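Local structure of bradyzoite pseudokinase 1 (Toxoplasma gondii, 6M7Z) at residues L108-L113 and I124-S129; A155-L160 and V183-L188. The protein is a bradyzoite pseudokinase, probably related to a divergent kinase that lacks the glycine-rich loop and regulates membrane ultrastructure of the parasitophorous vacuole. All coordinates share one frame; numbering follows the deposited sequence.

Contact 1 of 2, residues L108-L113 and I124-S129; sequences LLLPSL and IFHPLS
Leu110 and His126 meet from different first torsions. The leucine CG stands opposite its own backbone N (chi1 180°), which turns CG and CD2 toward the ring although CB does not point at it; the histidine CG sits beside its backbone N and anti to its carbonyl carbon (chi1 -64°), which brings the imidazole back to a loop from which CB points away. Leu110 CD2 ends 3.7 Å from the centroid of the His126 ring, almost on the ring normal, a CH-pi contact over one face. The edge of the same ring faces a carbonyl: His126 ND1 donates to Pro111 O over 2.8 Å, nearly straight at 175°. The oxygen lies in the imidazole plane, although the nitrogen stands above the plane of the carbonyl.

Farther along, Leu113 N gives its hydrogen to Phe125 O at 2.8 Å, and Ser112 CA approaches that oxygen too. Leu113 CD1 rests against the backbone leading into Pro127, 3.6 Å from His126 C, while the two prolines meet through Pro111 CG and Pro127 CG at 3.9 Å. This ties what corresponds to the alphaC-beta4 loop of a kinase to the end of beta5, strand 121-127.

With NE2 hydrogen-bonded to Lys79, both ring nitrogens of His126 are engaged and the ring's rotation is fixed, consistent with a neutral imidazole carrying its proton on ND1.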
loop_
_atom_site.group_PDB
_atom_site.type_symbol
_atom_site.label_atom_id
_atom_site.label_comp_id
_atom_site.label_asym_id
_atom_site.label_seq_id
_atom_site.Cartn_x
_atom_site.Cartn_y
_atom_site.Cartn_z
ATOM N N LEU A 108 1.986 -8.576 -3.912
ATOM C CA LEU A 108 0.804 -7.960 -3.298
ATOM C C LEU A 108 1.163 -6.710 -2.474
ATOM O O LEU A 108 0.332 -6.256 -1.698
ATOM C CB LEU A 108 0.116 -9.016 -2.422
ATOM C CG LEU A 108 -0.520 -10.184 -3.184
ATOM C CD1 LEU A 108 -1.347 -11.049 -2.239
ATOM C CD2 LEU A 108 -1.403 -9.693 -4.338
ATOM N N LEU A 109 2.382 -6.171 -2.621
ATOM C CA LEU A 109 2.779 -4.929 -1.957
ATOM C C LEU A 109 3.010 -3.842 -3.022
ATOM O O LEU A 109 3.527 -4.141 -4.106
ATOM C CB LEU A 109 4.047 -5.160 -1.130
ATOM C CG LEU A 109 3.960 -6.259 -0.061
ATOM C CD1 LEU A 109 5.222 -6.314 0.792
ATOM C CD2 LEU A 109 2.751 -6.095 0.849
ATOM N N LEU A 110 2.616 -2.594 -2.704
ATOM C CA LEU A 110 2.771 -1.462 -3.609
ATOM C C LEU A 110 4.247 -1.349 -4.001
ATOM O O LEU A 110 5.100 -1.157 -3.143
ATOM C CB LEU A 110 2.272 -0.198 -2.916
ATOM C CG LEU A 110 2.358 1.113 -3.718
ATOM C CD1 LEU A 110 1.414 1.063 -4.912
ATOM C CD2 LEU A 110 2.016 2.315 -2.829
ATOM N N PRO A 111 4.606 -1.508 -5.286
ATOM C CA PRO A 111 5.997 -1.394 -5.710
ATOM C C PRO A 111 6.510 0.051 -5.793
ATOM O O PRO A 111 5.743 0.963 -6.089
ATOM C CB PRO A 111 6.017 -2.034 -7.112
ATOM C CG PRO A 111 4.580 -1.945 -7.619
ATOM C CD PRO A 111 3.703 -1.831 -6.394
ATOM N N SER A 112 7.806 0.220 -5.510
ATOM C CA SER A 112 8.543 1.464 -5.732
ATOM C C SER A 112 9.211 1.426 -7.113
ATOM O O SER A 112 9.759 0.409 -7.476
ATOM C CB SER A 112 9.579 1.666 -4.656
ATOM O OG SER A 112 10.433 2.751 -4.999
ATOM N N LEU A 113 9.176 2.544 -7.846
ATOM C CA LEU A 113 9.887 2.701 -9.125
ATOM C C LEU A 113 11.213 3.451 -8.933
ATOM O O LEU A 113 11.921 3.687 -9.900
ATOM C CB LEU A 113 9.005 3.481 -10.102
ATOM C CG LEU A 113 7.659 2.845 -10.422
ATOM C CD1 LEU A 113 6.878 3.733 -11.399
ATOM C CD2 LEU A 113 7.826 1.424 -10.979
ATOM N N ILE A 124 9.498 9.121 -3.455
ATOM C CA ILE A 124 9.279 7.752 -3.835
ATOM C C ILE A 124 8.294 7.756 -5.002
ATOM O O ILE A 124 7.212 8.314 -4.889
ATOM C CB ILE A 124 8.711 6.892 -2.686
ATOM C CG1 ILE A 124 9.613 6.892 -1.462
ATOM C CG2 ILE A 124 8.429 5.462 -3.169
ATOM C CD1 ILE A 124 9.097 6.002 -0.352
ATOM N N PHE A 125 8.667 7.106 -6.100
ATOM C CA PHE A 125 7.799 6.991 -7.241
ATOM C C PHE A 125 7.077 5.635 -7.171
ATOM O O PHE A 125 7.638 4.621 -6.745
ATOM C CB PHE A 125 8.601 7.234 -8.518
ATOM C CG PHE A 125 9.037 8.671 -8.694
ATOM C CD1 PHE A 125 10.212 9.136 -8.127
ATOM C CD2 PHE A 125 8.245 9.573 -9.392
ATOM C CE1 PHE A 125 10.585 10.468 -8.252
ATOM C CE2 PHE A 125 8.617 10.905 -9.510
ATOM C CZ PHE A 125 9.795 11.354 -8.948
ATOM N N HIS A 126 5.798 5.651 -7.549
ATOM C CA HIS A 126 4.948 4.480 -7.627
ATOM C C HIS A 126 4.255 4.464 -8.979
ATOM O O HIS A 126 4.076 5.508 -9.591
ATOM C CB HIS A 126 3.873 4.490 -6.530
ATOM C CG HIS A 126 4.409 4.406 -5.149
ATOM N ND1 HIS A 126 5.090 3.306 -4.698
ATOM C CD2 HIS A 126 4.345 5.276 -4.120
ATOM C CE1 HIS A 126 5.444 3.506 -3.438
ATOM N NE2 HIS A 126 5.012 4.720 -3.066
ATOM N N PRO A 127 3.762 3.292 -9.439
ATOM C CA PRO A 127 2.835 3.263 -10.557
ATOM C C PRO A 127 1.616 4.098 -10.142
ATOM O O PRO A 127 1.242 4.100 -8.960
ATOM C CB PRO A 127 2.463 1.789 -10.732
ATOM C CG PRO A 127 3.462 1.011 -9.909
ATOM C CD PRO A 127 4.009 1.959 -8.866
ATOM N N LEU A 128 1.033 4.831 -11.093
ATOM C CA LEU A 128 -0.149 5.605 -10.801
ATOM C C LEU A 128 -1.326 4.644 -10.708
ATOM O O LEU A 128 -1.668 3.984 -11.680
ATOM C CB LEU A 128 -0.369 6.638 -11.898
ATOM C CG LEU A 128 -1.626 7.477 -11.747
ATOM C CD1 LEU A 128 -1.692 8.140 -10.364
ATOM C CD2 LEU A 128 -1.682 8.495 -12.889
ATOM N N SER A 129 -1.921 4.541 -9.516
ATOM C CA SER A 129 -2.974 3.568 -9.263
ATOM C C SER A 129 -4.286 4.065 -9.884
ATOM O O SER A 129 -4.479 5.272 -10.079
ATOM C CB SER A 129 -3.115 3.304 -7.787
ATOM O OG SER A 129 -4.080 4.169 -7.192
#

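Contact 2 of 2, residues A155-L160 and V183-L188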
loop_
_atom_site.group_PDB
_atom_site.type_symbol
_atom_site.label_atom_id
_atom_site.label_comp_id
_atom_site.label_asym_id
_atom_site.label_seq_id
_atom_site.Cartn_x
_atom_site.Cartn_y
_atom_site.Cartn_z
ATOM N N ALA A 155 -4.087 -12.042 2.115
ATOM C CA ALA A 155 -2.856 -12.575 1.543
ATOM C C ALA A 155 -1.771 -11.495 1.565
ATOM O O ALA A 155 -0.615 -11.784 1.838
ATOM C CB ALA A 155 -3.091 -13.071 0.134
ATOM N N ALA A 156 -2.169 -10.260 1.241
ATOM C CA ALA A 156 -1.237 -9.144 1.144
ATOM C C ALA A 156 -0.616 -8.886 2.526
ATOM O O ALA A 156 0.613 -8.741 2.649
ATOM C CB ALA A 156 -1.939 -7.936 0.601
ATOM N N LEU A 157 -1.467 -8.880 3.555
ATOM C CA LEU A 157 -1.029 -8.668 4.927
ATOM C C LEU A 157 -0.068 -9.788 5.356
ATOM O O LEU A 157 0.978 -9.525 5.958
ATOM C CB LEU A 157 -2.250 -8.634 5.854
ATOM C CG LEU A 157 -1.945 -8.333 7.321
ATOM C CD1 LEU A 157 -1.097 -7.088 7.452
ATOM C CD2 LEU A 157 -3.224 -8.173 8.113
ATOM N N LYS A 158 -0.430 -11.035 5.034
ATOM C CA LYS A 158 0.388 -12.200 5.354
ATOM C C LYS A 158 1.785 -12.053 4.742
ATOM O O LYS A 158 2.781 -12.360 5.411
ATOM C CB LYS A 158 -0.265 -13.495 4.861
ATOM C CG LYS A 158 0.343 -14.748 5.481
ATOM C CD LYS A 158 0.012 -16.040 4.781
ATOM C CE LYS A 158 0.980 -17.149 5.141
ATOM N NZ LYS A 158 1.141 -18.102 4.018
ATOM N N SER A 159 1.852 -11.594 3.488
ATOM C CA SER A 159 3.127 -11.437 2.809
ATOM C C SER A 159 4.005 -10.421 3.557
ATOM O O SER A 159 5.216 -10.555 3.558
ATOM C CB SER A 159 2.960 -11.100 1.331
ATOM O OG SER A 159 2.672 -9.724 1.107
ATOM N N LEU A 160 3.393 -9.440 4.231
ATOM C CA LEU A 160 4.152 -8.463 5.007
ATOM C C LEU A 160 4.618 -9.085 6.332
ATOM O O LEU A 160 5.761 -8.900 6.747
ATOM C CB LEU A 160 3.295 -7.217 5.246
ATOM C CG LEU A 160 4.024 -6.024 5.864
ATOM C CD1 LEU A 160 5.054 -5.424 4.908
ATOM C CD2 LEU A 160 3.022 -4.964 6.272
ATOM N N VAL A 183 -4.485 -5.888 -6.898
ATOM C CA VAL A 183 -4.764 -5.142 -5.680
ATOM C C VAL A 183 -3.598 -5.365 -4.718
ATOM O O VAL A 183 -3.291 -6.493 -4.389
ATOM C CB VAL A 183 -6.103 -5.564 -5.055
ATOM C CG1 VAL A 183 -6.337 -4.910 -3.709
ATOM C CG2 VAL A 183 -7.257 -5.290 -5.995
ATOM N N VAL A 184 -2.992 -4.260 -4.261
ATOM C CA VAL A 184 -1.751 -4.280 -3.481
ATOM C C VAL A 184 -1.929 -3.487 -2.183
ATOM O O VAL A 184 -2.738 -2.578 -2.113
ATOM C CB VAL A 184 -0.552 -3.744 -4.289
ATOM C CG1 VAL A 184 -0.336 -4.583 -5.552
ATOM C CG2 VAL A 184 -0.700 -2.263 -4.624
ATOM N N LEU A 185 -1.130 -3.868 -1.177
ATOM C CA LEU A 185 -1.087 -3.207 0.107
ATOM C C LEU A 185 0.029 -2.167 0.092
ATOM O O LEU A 185 1.188 -2.492 -0.153
ATOM C CB LEU A 185 -0.833 -4.242 1.196
ATOM C CG LEU A 185 -0.724 -3.706 2.619
ATOM C CD1 LEU A 185 -1.954 -2.876 2.995
ATOM C CD2 LEU A 185 -0.538 -4.862 3.590
ATOM N N GLY A 186 -0.351 -0.920 0.392
ATOM C CA GLY A 186 0.566 0.225 0.499
ATOM C C GLY A 186 0.499 0.841 1.897
ATOM O O GLY A 186 0.175 0.150 2.899
ATOM N N GLY A 187 0.824 2.137 1.962
ATOM C CA GLY A 187 0.919 2.852 3.209
ATOM C C GLY A 187 1.967 2.257 4.137
ATOM O O GLY A 187 1.770 2.210 5.349
ATOM N N LEU A 188 3.102 1.834 3.562
ATOM C CA LEU A 188 4.094 1.056 4.299
ATOM C C LEU A 188 5.026 1.928 5.148
ATOM O O LEU A 188 5.881 1.386 5.854
ATOM C CB LEU A 188 4.897 0.224 3.295
ATOM C CG LEU A 188 4.089 -0.817 2.522
ATOM C CD1 LEU A 188 5.035 -1.636 1.636
ATOM C CD2 LEU A 188 3.313 -1.720 3.473
#
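The flat group where Leu185 meets the helix is a backbone one, the peptide joining Ala156 to Leu157. Leu185 CD2 stands over one face of it, 4.1 Å from Leu157 N. On the same peptide, Ala156 O takes two donors from the next turn: Ser159 OG at 2.8 Å, tilted 21° from the carbonyl plane, and Leu160 N at 3.3 Å. The serine hydroxyl is thus turned back onto its own helix.

Leu185 is the residue the strand sends into the helix. Its CG lies opposite the backbone N (chi1 179°), which carries the branch outward past Ala156, so that CB and CD2 touch different places. Leu185 CB packs on Ala156 CB at 3.9 Å, a close approach that the small alanine permits. CD2 goes on past it toward Leu157 and Leu160.

The segments belong to helix 146-161 and strand 183-185, the equivalents of alphaE and beta8 in the C-lobe of a protein kinase. Their axes run 8.3 Å apart at 37°, with the strand laid slantwise along the helix in the same general direction. Phe175, on the neighbouring strand 175-177, touches both Ala156 and Leu185 and extends the apolar layer to the next strand.

After the strand the chain turns through Gly186 and Gly187, and the positive phi of Gly187 suits glycine. Leu188 then comes back to the helix: its CD2 lies 4.3 Å from Leu160 CD2, a looser touch between methyls. By sequence, Gly187 and Leu188 probably occupy the first two places of the DFG motif of active kinases, which would put Leu188 in the place of its phenylalanine. Just before that, Gly186 O accepts a hydrogen bond from His167 NE2.

Leu185 joins the two contacts. Its backbone N lies 2.8 Å from Leu108 O and its O lies 2.9 Å from Leu110 N, probable hydrogen bonds that lay the loop of contact 1 beside the strand of contact 2. The same loop meets the helix: Leu108 CD1 packs on Ala155 CB at 3.6 Å, and Leu109 CD2 lies as near to Ser159 OG. The contact centres are 12 Å apart, one on the N-lobe sheet, the other inside the C-lobe. Lys79, the partner of His126, probably matches the beta3 lysine of active kinases, so contact 1 probably borders the cleft; a 1,2-ethanediol, probably from the crystallisation liquor, lies about 4 Å from the Ile124 side chain.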